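Long-range contact in sortase (Actinomyces oris, PDB 2XWG), which probably acts as a class C sortase, a cysteine transpeptidase that joins pilin subunits in fimbrial assembly, and binds calcium: residues 160-166 / 209-213. Sequence-based numbering, arbitrary orientation.
Sequences FDNLNQL and TLITC
L163 and F160 pack against the side chains of L210 and T212, all four directed into the interface, and no hydrogen bond joins 160-166 to 209-213; the contact is mainly apolar packing. It is closest at L163, whose CD2 sits 3.5 Å from the carbonyl O of L210 and 3.8 Å from CG2 of T212. The other branch, L163 CD1, meets L210 CD1 at 4.0 Å. Within the loop, L163 CD1 also lies 4.2 Å above one face of the F160 ring, offset toward its rim. The ring edge meets I211 O, near the ring plane and 3.9 Å from F160 CD2. The L210 side chain crosses those of F160 and L163 at about a right angle. Across these segments the contact thins at L166, itself buried against I107 and V225; the solvent side is that of N164 and Q165. At T212, OG1 is anti to the backbone N (chi1 -174°) and hydrogen-bonds to T152 OG1 and G150 O, while CG2 packs on L163. A glycine here would probably leave L163 without its methyl neighbour, and both T152 OG1 and the carbonyl of G150 without their hydroxyl partner. This packing of a loop onto strand 206-214 belongs to the sortase beta-barrel fold at its predicted active site: C213, the predicted acyl-thioester cysteine, directly follows T212, and H151, the predicted proton donor/acceptor, shares a backbone hydrogen bond with F160.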
loop_
_atom_site.group_PDB
_atom_site.type_symbol
_atom_site.label_atom_id
_atom_site.label_comp_id
_atom_site.label_asym_id
_atom_site.label_seq_id
_atom_site.Cartn_x
_atom_site.Cartn_y
_atom_site.Cartn_z
ATOM N N PHE A 160 -7.970 -7.506 4.982
ATOM C CA PHE A 160 -7.758 -6.415 5.968
ATOM C C PHE A 160 -8.967 -6.206 6.904
ATOM O O PHE A 160 -9.180 -5.095 7.447
ATOM C CB PHE A 160 -7.488 -5.085 5.248
ATOM C CG PHE A 160 -6.032 -4.849 4.882
ATOM C CD1 PHE A 160 -5.053 -5.758 5.223
ATOM C CD2 PHE A 160 -5.659 -3.705 4.196
ATOM C CE1 PHE A 160 -3.732 -5.529 4.917
ATOM C CE2 PHE A 160 -4.336 -3.469 3.877
ATOM C CZ PHE A 160 -3.373 -4.384 4.240
ATOM N N ASP A 161 -9.759 -7.260 7.087
ATOM C CA ASP A 161 -10.964 -7.162 7.906
ATOM C C ASP A 161 -10.649 -6.495 9.238
ATOM O O ASP A 161 -11.381 -5.602 9.720
ATOM C CB ASP A 161 -11.548 -8.547 8.179
ATOM C CG ASP A 161 -12.421 -9.046 7.063
ATOM O OD1 ASP A 161 -12.691 -8.265 6.130
ATOM O OD2 ASP A 161 -12.850 -10.221 7.123
ATOM N N ASN A 162 -9.557 -6.918 9.842
ATOM C CA ASN A 162 -9.285 -6.503 11.201
ATOM C C ASN A 162 -8.376 -5.296 11.308
ATOM O O ASN A 162 -7.738 -5.072 12.339
ATOM C CB ASN A 162 -8.756 -7.682 11.988
ATOM C CG ASN A 162 -9.694 -8.854 11.912
ATOM O OD1 ASN A 162 -10.921 -8.701 12.074
ATOM N ND2 ASN A 162 -9.146 -10.029 11.611
ATOM N N LEU A 163 -8.312 -4.510 10.242
ATOM C CA LEU A 163 -7.563 -3.269 10.317
ATOM C C LEU A 163 -8.115 -2.409 11.452
ATOM O O LEU A 163 -7.356 -1.699 12.109
ATOM C CB LEU A 163 -7.631 -2.525 8.976
ATOM C CG LEU A 163 -6.328 -1.844 8.544
ATOM C CD1 LEU A 163 -5.229 -2.876 8.525
ATOM C CD2 LEU A 163 -6.469 -1.197 7.185
ATOM N N ASN A 164 -9.429 -2.488 11.694
ATOM C CA ASN A 164 -10.073 -1.732 12.773
ATOM C C ASN A 164 -9.706 -2.142 14.204
ATOM O O ASN A 164 -10.358 -1.688 15.136
ATOM C CB ASN A 164 -11.597 -1.774 12.621
ATOM C CG ASN A 164 -12.132 -3.196 12.596
ATOM O OD1 ASN A 164 -11.454 -4.130 13.020
ATOM N ND2 ASN A 164 -13.343 -3.367 12.089
ATOM N N GLN A 165 -8.702 -3.003 14.391
ATOM C CA GLN A 165 -8.250 -3.340 15.742
ATOM C C GLN A 165 -6.936 -2.656 16.061
ATOM O O GLN A 165 -6.506 -2.595 17.220
ATOM C CB GLN A 165 -8.112 -4.841 15.940
ATOM C CG GLN A 165 -9.423 -5.573 15.793
ATOM C CD GLN A 165 -9.238 -7.055 15.915
ATOM O OE1 GLN A 165 -10.082 -7.854 15.471
ATOM N NE2 GLN A 165 -8.103 -7.447 16.499
ATOM N N LEU A 166 -6.311 -2.116 15.024
ATOM C CA LEU A 166 -5.034 -1.436 15.188
ATOM C C LEU A 166 -5.224 -0.138 15.966
ATOM O O LEU A 166 -6.246 0.522 15.806
ATOM C CB LEU A 166 -4.430 -1.129 13.814
ATOM C CG LEU A 166 -3.827 -2.302 13.011
ATOM C CD1 LEU A 166 -3.087 -1.757 11.816
ATOM C CD2 LEU A 166 -2.888 -3.080 13.853
ATOM N N THR A 209 0.420 3.931 4.248
ATOM C CA THR A 209 -0.968 3.846 4.689
ATOM C C THR A 209 -1.658 2.553 4.237
ATOM O O THR A 209 -1.670 2.220 3.043
ATOM C CB THR A 209 -1.791 5.030 4.172
ATOM O OG1 THR A 209 -1.191 6.248 4.623
ATOM C CG2 THR A 209 -3.217 4.960 4.697
ATOM N N LEU A 210 -2.223 1.834 5.203
ATOM C CA LEU A 210 -3.092 0.704 4.941
ATOM C C LEU A 210 -4.537 1.193 4.815
ATOM O O LEU A 210 -5.099 1.746 5.759
ATOM C CB LEU A 210 -2.982 -0.279 6.098
ATOM C CG LEU A 210 -1.543 -0.572 6.537
ATOM C CD1 LEU A 210 -1.517 -1.502 7.722
ATOM C CD2 LEU A 210 -0.723 -1.172 5.399
ATOM N N ILE A 211 -5.166 0.995 3.667
ATOM C CA ILE A 211 -6.538 1.451 3.548
ATOM C C ILE A 211 -7.511 0.316 3.296
ATOM O O ILE A 211 -7.244 -0.549 2.490
ATOM C CB ILE A 211 -6.673 2.482 2.434
ATOM C CG1 ILE A 211 -8.118 2.969 2.326
ATOM C CG2 ILE A 211 -6.224 1.898 1.121
ATOM C CD1 ILE A 211 -8.284 4.142 1.371
ATOM N N THR A 212 -8.642 0.320 3.998
ATOM C CA THR A 212 -9.699 -0.649 3.747
ATOM C C THR A 212 -11.070 0.038 3.733
ATOM O O THR A 212 -11.179 1.245 3.970
ATOM C CB THR A 212 -9.694 -1.735 4.808
ATOM O OG1 THR A 212 -10.641 -2.743 4.459
ATOM C CG2 THR A 212 -10.082 -1.162 6.112
ATOM N N CYS A 213 -12.119 -0.717 3.431
ATOM C CA CYS A 213 -13.466 -0.175 3.485
ATOM C C CYS A 213 -14.056 -0.339 4.861
ATOM O O CYS A 213 -13.660 -1.233 5.609
ATOM C CB CYS A 213 -14.340 -0.867 2.468
ATOM S SG CYS A 213 -13.849 -0.382 0.855
#